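Local coordinates for oxidoreductase (Methanosarcina mazei, PDB 3KA7), which binds flavin-adenine dinucleotide and probably works as an oxidoreductase of the flavin-containing amine oxidoreductase family, at residues A[8-13]-A[37-42]; A[33-38]-A[197-202]; A[51-56]-A[193-198]. All blocks are in the same frame, centred on the assembly; numbering follows the deposited sequence.

In the fold
All three contacts are buried and line up along one FAD molecule. Contact 1 sits at the diphosphate, where the turn leading into helix 10-21 meets 37-42; contact 3 lies at the flavin end, and contact 2 stands one layer behind the cofactor. Contacts 1 and 2 share G37 and R38, while contacts 2 and 3 both use helix 195-208, so this helix backs both the phosphate loop and the flavin loop. Their chemistry follows their place: glycines, backbone amides and one arginine at the phosphates in contact 1, with leucine on a phenylalanine ring beside them, an isoleucine against a threonine and a glycine in contact 2, and a histidine edge beside a helix start in contact 3.

Contact 1: residues A[8-13]-A[37-42]; sequences AGLGGL and GRFTNL. With FAD (flavin-adenine dinucleotide), chain B.
L10 lays its CD2 methyl over one face of the F39 ring, and the CB atoms of L10 and F39 approach to 4.3 Å. L10 opens helix 10-21 in what fits a Rossmann-type GxGxxG dinucleotide-binding motif, with G9 at the N-cap position and G12 a turn further on. F39 holds CG anti to its backbone N (chi1 -157°), which turns the ring to L10 while its CB stays 3.4 Å from O4' of the FAD ribityl chain. V409 packs on both residues and I198 on F39, apolar neighbours that suit a leucine and a phenylalanine.

Closer to the diphosphate, bulk gives way to glycine. The CA atoms of G9 and G37 lie 4.3 Å apart; a side chain on G9 would run into FAD O3P, and one on G37 would press on both G9 CA and FAD O2A. The bare backbone therefore reaches the phosphates: G11 N donates to FAD O1P at 2.8 Å from the start of the helix, whose dipole would favour the negative charge. From the other segment R38 N meets FAD O2A in a straight bond (180°). The R38 guanidinium takes FAD O1A in its plane, at the edge, NH2 donating over 2.7 Å and NE more weakly over 3.3 Å. Its NH1 makes a salt bridge with D399 OD2, and FAD C5' lies over one face of the group.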
loop_
_atom_site.group_PDB
_atom_site.type_symbol
_atom_site.label_atom_id
_atom_site.label_comp_id
_atom_site.label_asym_id
_atom_site.label_seq_id
_atom_site.Cartn_x
_atom_site.Cartn_y
_atom_site.Cartn_z
ATOM N N ALA A 8 9.868 4.503 -12.286
ATOM C CA ALA A 8 10.550 3.425 -11.575
ATOM C C ALA A 8 9.951 3.179 -10.202
ATOM O O ALA A 8 10.678 2.955 -9.250
ATOM C CB ALA A 8 12.054 3.711 -11.461
ATOM N N GLY A 9 8.624 3.208 -10.104
ATOM C CA GLY A 9 7.972 2.779 -8.878
ATOM C C GLY A 9 8.036 1.267 -8.793
ATOM O O GLY A 9 8.511 0.608 -9.708
ATOM N N LEU A 10 7.510 0.706 -7.715
ATOM C CA LEU A 10 7.554 -0.736 -7.551
ATOM C C LEU A 10 6.914 -1.457 -8.743
ATOM O O LEU A 10 7.468 -2.434 -9.261
ATOM C CB LEU A 10 6.878 -1.129 -6.237
ATOM C CG LEU A 10 6.785 -2.630 -5.966
ATOM C CD1 LEU A 10 8.178 -3.235 -5.777
ATOM C CD2 LEU A 10 5.908 -2.859 -4.755
ATOM N N GLY A 11 5.748 -0.994 -9.177
ATOM C CA GLY A 11 5.095 -1.589 -10.345
ATOM C C GLY A 11 5.970 -1.596 -11.595
ATOM O O GLY A 11 6.057 -2.607 -12.302
ATOM N N GLY A 12 6.606 -0.463 -11.884
ATOM C CA GLY A 12 7.447 -0.340 -13.062
ATOM C C GLY A 12 8.669 -1.234 -13.003
ATOM O O GLY A 12 9.056 -1.843 -14.015
ATOM N N LEU A 13 9.270 -1.325 -11.818
ATOM C CA LEU A 13 10.456 -2.170 -11.622
ATOM C C LEU A 13 10.121 -3.662 -11.661
ATOM O O LEU A 13 10.868 -4.451 -12.247
ATOM C CB LEU A 13 11.167 -1.819 -10.324
ATOM C CG LEU A 13 11.770 -0.410 -10.279
ATOM C CD1 LEU A 13 12.316 -0.108 -8.889
ATOM C CD2 LEU A 13 12.850 -0.240 -11.332
ATOM N N GLY A 37 9.941 5.203 -6.266
ATOM C CA GLY A 37 8.673 5.898 -6.054
ATOM C C GLY A 37 8.329 5.929 -4.570
ATOM O O GLY A 37 9.165 6.296 -3.741
ATOM N N ARG A 38 7.101 5.544 -4.237
ATOM C CA ARG A 38 6.645 5.560 -2.845
ATOM C C ARG A 38 7.032 4.299 -2.066
ATOM O O ARG A 38 6.464 4.018 -1.012
ATOM C CB ARG A 38 5.134 5.814 -2.787
ATOM C CG ARG A 38 4.762 7.249 -3.202
ATOM C CD ARG A 38 3.241 7.424 -3.398
ATOM N NE ARG A 38 2.831 6.790 -4.647
ATOM C CZ ARG A 38 1.761 6.023 -4.782
ATOM N NH1 ARG A 38 0.971 5.780 -3.739
ATOM N NH2 ARG A 38 1.500 5.468 -5.954
ATOM N N PHE A 39 8.016 3.562 -2.575
ATOM C CA PHE A 39 8.454 2.325 -1.929
ATOM C C PHE A 39 9.977 2.230 -1.869
ATOM O O PHE A 39 10.565 1.239 -2.320
ATOM C CB PHE A 39 7.908 1.110 -2.683
ATOM C CG PHE A 39 7.824 -0.158 -1.845
ATOM C CD1 PHE A 39 6.720 -0.406 -1.051
ATOM C CD2 PHE A 39 8.834 -1.109 -1.885
ATOM C CE1 PHE A 39 6.629 -1.572 -0.294
ATOM C CE2 PHE A 39 8.756 -2.270 -1.133
ATOM C CZ PHE A 39 7.658 -2.506 -0.335
ATOM N N THR A 40 10.621 3.251 -1.329
ATOM C CA THR A 40 12.067 3.168 -1.144
ATOM C C THR A 40 12.472 3.917 0.124
ATOM O O THR A 40 11.619 4.420 0.850
ATOM C CB THR A 40 12.828 3.679 -2.366
ATOM O OG1 THR A 40 14.211 3.288 -2.269
ATOM C CG2 THR A 40 12.702 5.177 -2.457
ATOM N N ASN A 41 13.767 3.971 0.405
ATOM C CA ASN A 41 14.209 4.529 1.686
ATOM C C ASN A 41 14.537 6.008 1.568
ATOM O O ASN A 41 14.875 6.492 0.490
ATOM C CB ASN A 41 15.437 3.779 2.220
ATOM C CG ASN A 41 15.125 2.353 2.639
ATOM O OD1 ASN A 41 14.083 1.793 2.281
ATOM N ND2 ASN A 41 16.037 1.754 3.396
ATOM N N LEU A 42 14.435 6.719 2.682
ATOM C CA LEU A 42 14.866 8.102 2.755
ATOM C C LEU A 42 15.767 8.218 3.969
ATOM O O LEU A 42 15.327 7.968 5.088
ATOM C CB LEU A 42 13.670 9.036 2.908
ATOM C CG LEU A 42 13.992 10.360 3.604
ATOM C CD1 LEU A 42 14.855 11.219 2.705
ATOM C CD2 LEU A 42 12.719 11.098 3.989
HETATM P PA FAD B . 4.804 4.842 -7.581
HETATM O O1A FAD B . 3.594 5.728 -7.713
HETATM O O2A FAD B . 5.398 4.711 -6.198
HETATM O O5B FAD B . 5.945 5.357 -8.585
HETATM C C5B FAD B . 5.587 6.112 -9.736
HETATM C C4B FAD B . 6.922 6.634 -10.276
HETATM O O4B FAD B . 6.748 7.333 -11.492
HETATM C C3B FAD B . 7.572 7.600 -9.282
HETATM O O3B FAD B . 8.887 7.172 -8.965
HETATM C C2B FAD B . 7.580 8.937 -10.026
HETATM O O2B FAD B . 8.695 9.747 -9.703
HETATM C C1B FAD B . 7.570 8.497 -11.485
HETATM N N9A FAD B . 6.975 9.458 -12.423
HETATM C C8A FAD B . 5.832 10.220 -12.291
HETATM N N7A FAD B . 5.649 10.912 -13.453
HETATM C C5A FAD B . 6.664 10.585 -14.299
HETATM C C6A FAD B . 6.990 10.999 -15.582
HETATM N N6A FAD B . 6.164 11.789 -16.260
HETATM N N1A FAD B . 8.114 10.476 -16.190
HETATM C C2A FAD B . 8.919 9.563 -15.539
HETATM N N3A FAD B . 8.597 9.157 -14.261
HETATM C C4A FAD B . 7.491 9.674 -13.666
HETATM N N1 FAD B . 2.261 -0.497 0.782
HETATM C C2 FAD B . 2.557 -1.705 1.390
HETATM O O2 FAD B . 2.508 -2.753 0.732
HETATM N N3 FAD B . 2.880 -1.725 2.738
HETATM C C4 FAD B . 2.907 -0.556 3.478
HETATM O O4 FAD B . 3.193 -0.567 4.676
HETATM C C4X FAD B . 2.604 0.655 2.872
HETATM N N5 FAD B . 2.609 1.828 3.614
HETATM C C5X FAD B . 2.319 3.029 2.988
HETATM C C6 FAD B . 2.337 4.219 3.715
HETATM C C7 FAD B . 2.066 5.430 3.088
HETATM C C7M FAD B . 2.089 6.700 3.900
HETATM C C8 FAD B . 1.772 5.437 1.731
HETATM C C8M FAD B . 1.466 6.721 1.017
HETATM C C9 FAD B . 1.742 4.250 1.002
HETATM C C9A FAD B . 2.023 3.041 1.630
HETATM N N10 FAD B . 1.995 1.856 0.906
HETATM C C10 FAD B . 2.290 0.669 1.519
HETATM C "C1'" FAD B . 1.587 1.831 -0.530
HETATM C "C2'" FAD B . 2.848 1.767 -1.400
HETATM O "O2'" FAD B . 3.800 2.717 -0.927
HETATM C "C3'" FAD B . 2.467 2.062 -2.848
HETATM O "O3'" FAD B . 1.314 1.303 -3.192
HETATM C "C4'" FAD B . 3.545 1.760 -3.886
HETATM O "O4'" FAD B . 4.801 2.293 -3.522
HETATM C "C5'" FAD B . 3.102 2.427 -5.183
HETATM O "O5'" FAD B . 3.910 1.916 -6.214
HETATM P P FAD B . 3.550 2.209 -7.732
HETATM O O1P FAD B . 3.912 1.000 -8.559
HETATM O O2P FAD B . 2.124 2.695 -7.900
HETATM O O3P FAD B . 4.538 3.385 -8.215
#

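Contact 2: residues A[33-38]-A[197-202]; sequences PITGGR and GIIDAL. With FAD (flavin-adenine dinucleotide), chain B.
Behind the FAD diphosphate pocket, the loop that carries R38 to the cofactor rests on helix 195-208, and I199 supplies the apolar part of that meeting. Its two branches divide the work. CG2 reaches T35, 3.5 Å from OG1, while CD1 lies 3.8 Å from G36 CA. The bend at chi2 (-59°) folds CD1 back against the glycine, with CG1 also near; the beta-branch of isoleucine thus lets one residue touch both T35 and G36. T35 and I199 pass alongside each other in opposite directions rather than meeting end on.

T35 OG1 sits between the backbone N and the carbonyl carbon (chi1 56°); besides brushing the isoleucine methyl it is hydrogen-bonded to E203 OE2 on the same helix. The other branch, T35 CG2, packs 3.6 Å from A8 CB. Threonine thus serves a polar and an apolar neighbour at once. This is the part of the Rossmann-type fold where the loop after strand 25-29 passes the glycine-rich turn, and a backbone bond joins G36 N to A8 O. G36 has phi 120°, a conformation in which a side chain would jam against the preceding carbonyl and also crowd I199 CG1. The same methyls of I199 also touch L13 of helix 10-21, and the neighbouring L202 packs on L10, L14 and A17 of that same helix.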
loop_
_atom_site.group_PDB
_atom_site.type_symbol
_atom_site.label_atom_id
_atom_site.label_comp_id
_atom_site.label_asym_id
_atom_site.label_seq_id
_atom_site.Cartn_x
_atom_site.Cartn_y
_atom_site.Cartn_z
ATOM N N PRO A 33 15.642 11.725 -8.999
ATOM C CA PRO A 33 17.045 11.298 -8.981
ATOM C C PRO A 33 17.245 9.850 -8.558
ATOM O O PRO A 33 18.312 9.279 -8.800
ATOM C CB PRO A 33 17.693 12.226 -7.941
ATOM C CG PRO A 33 16.761 13.382 -7.812
ATOM C CD PRO A 33 15.391 12.834 -8.064
ATOM N N ILE A 34 16.235 9.258 -7.928
ATOM C CA ILE A 34 16.332 7.876 -7.487
ATOM C C ILE A 34 15.096 7.093 -7.910
ATOM O O ILE A 34 14.062 7.668 -8.248
ATOM C CB ILE A 34 16.473 7.762 -5.964
ATOM C CG1 ILE A 34 15.177 8.206 -5.282
ATOM C CG2 ILE A 34 17.705 8.546 -5.471
ATOM C CD1 ILE A 34 15.166 7.930 -3.783
ATOM N N THR A 35 15.224 5.776 -7.878
ATOM C CA THR A 35 14.140 4.877 -8.247
ATOM C C THR A 35 13.364 4.492 -6.984
ATOM O O THR A 35 13.835 4.691 -5.850
ATOM C CB THR A 35 14.697 3.575 -8.833
ATOM O OG1 THR A 35 15.600 3.003 -7.879
ATOM C CG2 THR A 35 15.449 3.841 -10.161
ATOM N N GLY A 36 12.177 3.929 -7.171
ATOM C CA GLY A 36 11.469 3.328 -6.047
ATOM C C GLY A 36 10.123 3.976 -5.784
ATOM O O GLY A 36 9.256 3.362 -5.151
ATOM N N GLY A 37 9.941 5.203 -6.266
ATOM C CA GLY A 37 8.673 5.898 -6.054
ATOM C C GLY A 37 8.329 5.929 -4.570
ATOM O O GLY A 37 9.165 6.296 -3.741
ATOM N N ARG A 38 7.101 5.544 -4.237
ATOM C CA ARG A 38 6.645 5.560 -2.845
ATOM C C ARG A 38 7.032 4.299 -2.066
ATOM O O ARG A 38 6.464 4.018 -1.012
ATOM C CB ARG A 38 5.134 5.814 -2.787
ATOM C CG ARG A 38 4.762 7.249 -3.202
ATOM C CD ARG A 38 3.241 7.424 -3.398
ATOM N NE ARG A 38 2.831 6.790 -4.647
ATOM C CZ ARG A 38 1.761 6.023 -4.782
ATOM N NH1 ARG A 38 0.971 5.780 -3.739
ATOM N NH2 ARG A 38 1.500 5.468 -5.954
ATOM N N GLY A 197 15.536 -2.501 0.121
ATOM C CA GLY A 197 16.066 -3.851 -0.089
ATOM C C GLY A 197 15.423 -4.500 -1.298
ATOM O O GLY A 197 16.091 -5.174 -2.097
ATOM N N ILE A 198 14.113 -4.297 -1.437
ATOM C CA ILE A 198 13.363 -4.867 -2.543
ATOM C C ILE A 198 13.693 -4.142 -3.848
ATOM O O ILE A 198 13.891 -4.776 -4.895
ATOM C CB ILE A 198 11.838 -4.837 -2.241
ATOM C CG1 ILE A 198 11.521 -5.837 -1.116
ATOM C CG2 ILE A 198 11.012 -5.133 -3.503
ATOM C CD1 ILE A 198 10.145 -5.680 -0.512
ATOM N N ILE A 199 13.756 -2.813 -3.775
ATOM C CA ILE A 199 14.109 -1.974 -4.918
ATOM C C ILE A 199 15.487 -2.370 -5.455
ATOM O O ILE A 199 15.647 -2.606 -6.653
ATOM C CB ILE A 199 14.079 -0.464 -4.541
ATOM C CG1 ILE A 199 12.684 -0.072 -4.025
ATOM C CG2 ILE A 199 14.427 0.418 -5.758
ATOM C CD1 ILE A 199 11.585 -0.335 -5.037
ATOM N N ASP A 200 16.469 -2.469 -4.561
ATOM C CA ASP A 200 17.830 -2.844 -4.964
ATOM C C ASP A 200 17.857 -4.224 -5.642
ATOM O O ASP A 200 18.526 -4.422 -6.669
ATOM C CB ASP A 200 18.746 -2.873 -3.740
ATOM C CG ASP A 200 19.152 -1.492 -3.269
ATOM O OD1 ASP A 200 18.846 -0.501 -3.955
ATOM O OD2 ASP A 200 19.806 -1.405 -2.205
ATOM N N ALA A 201 17.145 -5.181 -5.062
ATOM C CA ALA A 201 17.089 -6.536 -5.612
ATOM C C ALA A 201 16.528 -6.553 -7.031
ATOM O O ALA A 201 17.039 -7.261 -7.901
ATOM C CB ALA A 201 16.278 -7.473 -4.697
ATOM N N LEU A 202 15.472 -5.775 -7.271
ATOM C CA LEU A 202 14.900 -5.692 -8.605
ATOM C C LEU A 202 15.838 -5.003 -9.596
ATOM O O LEU A 202 15.911 -5.390 -10.759
ATOM C CB LEU A 202 13.571 -4.941 -8.560
ATOM C CG LEU A 202 12.443 -5.739 -7.914
ATOM C CD1 LEU A 202 11.261 -4.813 -7.574
ATOM C CD2 LEU A 202 11.992 -6.886 -8.840
HETATM P PA FAD B . 4.804 4.842 -7.581
HETATM O O1A FAD B . 3.594 5.728 -7.713
HETATM O O2A FAD B . 5.398 4.711 -6.198
HETATM O O5B FAD B . 5.945 5.357 -8.585
HETATM C C5B FAD B . 5.587 6.112 -9.736
HETATM C C4B FAD B . 6.922 6.634 -10.276
HETATM O O4B FAD B . 6.748 7.333 -11.492
HETATM C C3B FAD B . 7.572 7.600 -9.282
HETATM O O3B FAD B . 8.887 7.172 -8.965
HETATM C C2B FAD B . 7.580 8.937 -10.026
HETATM O O2B FAD B . 8.695 9.747 -9.703
HETATM C C1B FAD B . 7.570 8.497 -11.485
HETATM N N9A FAD B . 6.975 9.458 -12.423
HETATM C C8A FAD B . 5.832 10.220 -12.291
HETATM N N7A FAD B . 5.649 10.912 -13.453
HETATM C C5A FAD B . 6.664 10.585 -14.299
HETATM C C6A FAD B . 6.990 10.999 -15.582
HETATM N N6A FAD B . 6.164 11.789 -16.260
HETATM N N1A FAD B . 8.114 10.476 -16.190
HETATM C C2A FAD B . 8.919 9.563 -15.539
HETATM N N3A FAD B . 8.597 9.157 -14.261
HETATM C C4A FAD B . 7.491 9.674 -13.666
HETATM N N1 FAD B . 2.261 -0.497 0.782
HETATM C C2 FAD B . 2.557 -1.705 1.390
HETATM O O2 FAD B . 2.508 -2.753 0.732
HETATM N N3 FAD B . 2.880 -1.725 2.738
HETATM C C4 FAD B . 2.907 -0.556 3.478
HETATM O O4 FAD B . 3.193 -0.567 4.676
HETATM C C4X FAD B . 2.604 0.655 2.872
HETATM N N5 FAD B . 2.609 1.828 3.614
HETATM C C5X FAD B . 2.319 3.029 2.988
HETATM C C6 FAD B . 2.337 4.219 3.715
HETATM C C7 FAD B . 2.066 5.430 3.088
HETATM C C7M FAD B . 2.089 6.700 3.900
HETATM C C8 FAD B . 1.772 5.437 1.731
HETATM C C8M FAD B . 1.466 6.721 1.017
HETATM C C9 FAD B . 1.742 4.250 1.002
HETATM C C9A FAD B . 2.023 3.041 1.630
HETATM N N10 FAD B . 1.995 1.856 0.906
HETATM C C10 FAD B . 2.290 0.669 1.519
HETATM C "C1'" FAD B . 1.587 1.831 -0.530
HETATM C "C2'" FAD B . 2.848 1.767 -1.400
HETATM O "O2'" FAD B . 3.800 2.717 -0.927
HETATM C "C3'" FAD B . 2.467 2.062 -2.848
HETATM O "O3'" FAD B . 1.314 1.303 -3.192
HETATM C "C4'" FAD B . 3.545 1.760 -3.886
HETATM O "O4'" FAD B . 4.801 2.293 -3.522
HETATM C "C5'" FAD B . 3.102 2.427 -5.183
HETATM O "O5'" FAD B . 3.910 1.916 -6.214
HETATM P P FAD B . 3.550 2.209 -7.732
HETATM O O1P FAD B . 3.912 1.000 -8.559
HETATM O O2P FAD B . 2.124 2.695 -7.900
HETATM O O3P FAD B . 4.538 3.385 -8.215
#

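Contact 3: residues A[51-56]-A[193-198]; sequences SGAFHM and GGCKGI. With FAD (flavin-adenine dinucleotide), chain B.
H55 reaches the start of helix 195-208 edge first. From CB, chi1 of -71° sets CG anti to the carbonyl carbon and swings the ring to G194 and C195. CG lies near G194 CA; CD2 goes deepest, 3.4 Å from G194 CA and only 3.0 Å from C195 N, which lies at the ring edge near its plane. The latter is unusually short, and not a hydrogen bond. At the tip, NE2 makes a weak hydrogen bond to N41 OD1, an oxygen that also accepts from K196 N, so N41 ties the histidine to the helix start. G194 must be glycine here, since a side chain on it would collide with H55 CD2.

C195 SG comes to the ring obliquely, 3.7 Å from H55 CD2, and also meets A53 CB at 3.8 Å. Both are small, which suits the short span here: the A53 methyl lies 3.3 Å from FAD C4X, leaving one alanine between helix and flavin. With an alanine in place of H55 the edge contact to C195 N would go, which would probably open a gap beside the helix start and leave N41 OD1 without its ring partner.

The same loop grips the flavin rim: F54 N donates to FAD O4 over 3.2 Å, and the carbonyl O of M56, a selenomethionine, weakly accepts from FAD N3. Such backbone recognition of the pyrimidine edge is characteristic of a flavin-binding site.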
loop_
_atom_site.group_PDB
_atom_site.type_symbol
_atom_site.label_atom_id
_atom_site.label_comp_id
_atom_site.label_asym_id
_atom_site.label_seq_id
_atom_site.Cartn_x
_atom_site.Cartn_y
_atom_site.Cartn_z
ATOM N N SER A 51 9.947 6.686 1.519
ATOM C CA SER A 51 9.222 7.602 0.646
ATOM C C SER A 51 7.710 7.346 0.659
ATOM O O SER A 51 6.952 7.993 -0.067
ATOM C CB SER A 51 9.730 7.434 -0.776
ATOM O OG SER A 51 9.645 6.073 -1.141
ATOM N N GLY A 52 7.273 6.397 1.475
ATOM C CA GLY A 52 5.859 6.077 1.572
ATOM C C GLY A 52 5.666 4.887 2.489
ATOM O O GLY A 52 5.467 5.049 3.702
ATOM N N ALA A 53 5.736 3.695 1.903
ATOM C CA ALA A 53 5.424 2.439 2.591
ATOM C C ALA A 53 6.199 2.225 3.898
ATOM O O ALA A 53 7.350 2.634 4.037
ATOM C CB ALA A 53 5.647 1.262 1.644
ATOM N N PHE A 54 5.552 1.563 4.850
ATOM C CA PHE A 54 6.087 1.425 6.192
ATOM C C PHE A 54 7.073 0.257 6.263
ATOM O O PHE A 54 7.093 -0.476 7.252
ATOM C CB PHE A 54 4.942 1.194 7.186
ATOM C CG PHE A 54 4.203 2.446 7.608
ATOM C CD1 PHE A 54 4.017 2.719 8.958
ATOM C CD2 PHE A 54 3.666 3.321 6.686
ATOM C CE1 PHE A 54 3.313 3.853 9.371
ATOM C CE2 PHE A 54 2.957 4.454 7.099
ATOM C CZ PHE A 54 2.796 4.721 8.427
ATOM N N HIS A 55 7.897 0.075 5.228
ATOM C CA HIS A 55 8.921 -0.995 5.278
ATOM C C HIS A 55 8.326 -2.374 5.573
ATOM O O HIS A 55 8.939 -3.200 6.269
ATOM C CB HIS A 55 9.985 -0.660 6.324
ATOM C CG HIS A 55 10.879 0.480 5.932
ATOM N ND1 HIS A 55 11.299 1.444 6.828
ATOM C CD2 HIS A 55 11.430 0.808 4.741
ATOM C CE1 HIS A 55 12.076 2.312 6.201
ATOM N NE2 HIS A 55 12.168 1.949 4.936
HETATM N N MSE A 56 7.136 -2.631 5.036
HETATM C CA MSE A 56 6.407 -3.840 5.384
HETATM C C MSE A 56 5.604 -4.348 4.193
HETATM O O MSE A 56 5.046 -3.545 3.432
HETATM C CB MSE A 56 5.494 -3.538 6.583
HETATM C CG MSE A 56 4.763 -4.726 7.162
HETATM SE SE MSE A 56 3.839 -4.229 8.789
HETATM C CE MSE A 56 5.252 -4.762 10.038
ATOM N N GLY A 193 16.715 -4.416 4.908
ATOM C CA GLY A 193 17.087 -3.176 4.246
ATOM C C GLY A 193 15.900 -2.242 4.075
ATOM O O GLY A 193 16.023 -1.160 3.500
ATOM N N GLY A 194 14.739 -2.672 4.556
ATOM C CA GLY A 194 13.486 -1.932 4.334
ATOM C C GLY A 194 13.046 -1.965 2.876
ATOM O O GLY A 194 13.482 -2.826 2.097
ATOM N N CYS A 195 12.182 -1.025 2.502
ATOM C CA CYS A 195 11.684 -0.942 1.132
ATOM C C CYS A 195 12.819 -1.011 0.120
ATOM O O CYS A 195 12.722 -1.713 -0.889
ATOM C CB CYS A 195 10.929 0.361 0.915
ATOM S SG CYS A 195 9.348 0.443 1.760
ATOM N N LYS A 196 13.884 -0.265 0.375
ATOM C CA LYS A 196 14.986 -0.211 -0.588
ATOM C C LYS A 196 15.622 -1.593 -0.843
ATOM O O LYS A 196 16.168 -1.832 -1.914
ATOM C CB LYS A 196 16.049 0.806 -0.152
ATOM C CG LYS A 196 17.076 1.114 -1.242
ATOM C CD LYS A 196 18.145 2.079 -0.740
ATOM C CE LYS A 196 19.436 1.913 -1.559
ATOM N NZ LYS A 196 19.119 2.019 -3.001
ATOM N N GLY A 197 15.536 -2.501 0.121
ATOM C CA GLY A 197 16.066 -3.851 -0.089
ATOM C C GLY A 197 15.423 -4.500 -1.298
ATOM O O GLY A 197 16.091 -5.174 -2.097
ATOM N N ILE A 198 14.113 -4.297 -1.437
ATOM C CA ILE A 198 13.363 -4.867 -2.543
ATOM C C ILE A 198 13.693 -4.142 -3.848
ATOM O O ILE A 198 13.891 -4.776 -4.895
ATOM C CB ILE A 198 11.838 -4.837 -2.241
ATOM C CG1 ILE A 198 11.521 -5.837 -1.116
ATOM C CG2 ILE A 198 11.012 -5.133 -3.503
ATOM C CD1 ILE A 198 10.145 -5.680 -0.512
HETATM P PA FAD B . 4.804 4.842 -7.581
HETATM O O1A FAD B . 3.594 5.728 -7.713
HETATM O O2A FAD B . 5.398 4.711 -6.198
HETATM O O5B FAD B . 5.945 5.357 -8.585
HETATM C C5B FAD B . 5.587 6.112 -9.736
HETATM C C4B FAD B . 6.922 6.634 -10.276
HETATM O O4B FAD B . 6.748 7.333 -11.492
HETATM C C3B FAD B . 7.572 7.600 -9.282
HETATM O O3B FAD B . 8.887 7.172 -8.965
HETATM C C2B FAD B . 7.580 8.937 -10.026
HETATM O O2B FAD B . 8.695 9.747 -9.703
HETATM C C1B FAD B . 7.570 8.497 -11.485
HETATM N N9A FAD B . 6.975 9.458 -12.423
HETATM C C8A FAD B . 5.832 10.220 -12.291
HETATM N N7A FAD B . 5.649 10.912 -13.453
HETATM C C5A FAD B . 6.664 10.585 -14.299
HETATM C C6A FAD B . 6.990 10.999 -15.582
HETATM N N6A FAD B . 6.164 11.789 -16.260
HETATM N N1A FAD B . 8.114 10.476 -16.190
HETATM C C2A FAD B . 8.919 9.563 -15.539
HETATM N N3A FAD B . 8.597 9.157 -14.261
HETATM C C4A FAD B . 7.491 9.674 -13.666
HETATM N N1 FAD B . 2.261 -0.497 0.782
HETATM C C2 FAD B . 2.557 -1.705 1.390
HETATM O O2 FAD B . 2.508 -2.753 0.732
HETATM N N3 FAD B . 2.880 -1.725 2.738
HETATM C C4 FAD B . 2.907 -0.556 3.478
HETATM O O4 FAD B . 3.193 -0.567 4.676
HETATM C C4X FAD B . 2.604 0.655 2.872
HETATM N N5 FAD B . 2.609 1.828 3.614
HETATM C C5X FAD B . 2.319 3.029 2.988
HETATM C C6 FAD B . 2.337 4.219 3.715
HETATM C C7 FAD B . 2.066 5.430 3.088
HETATM C C7M FAD B . 2.089 6.700 3.900
HETATM C C8 FAD B . 1.772 5.437 1.731
HETATM C C8M FAD B . 1.466 6.721 1.017
HETATM C C9 FAD B . 1.742 4.250 1.002
HETATM C C9A FAD B . 2.023 3.041 1.630
HETATM N N10 FAD B . 1.995 1.856 0.906
HETATM C C10 FAD B . 2.290 0.669 1.519
HETATM C "C1'" FAD B . 1.587 1.831 -0.530
HETATM C "C2'" FAD B . 2.848 1.767 -1.400
HETATM O "O2'" FAD B . 3.800 2.717 -0.927
HETATM C "C3'" FAD B . 2.467 2.062 -2.848
HETATM O "O3'" FAD B . 1.314 1.303 -3.192
HETATM C "C4'" FAD B . 3.545 1.760 -3.886
HETATM O "O4'" FAD B . 4.801 2.293 -3.522
HETATM C "C5'" FAD B . 3.102 2.427 -5.183
HETATM O "O5'" FAD B . 3.910 1.916 -6.214
HETATM P P FAD B . 3.550 2.209 -7.732
HETATM O O1P FAD B . 3.912 1.000 -8.559
HETATM O O2P FAD B . 2.124 2.695 -7.900
HETATM O O3P FAD B . 4.538 3.385 -8.215
#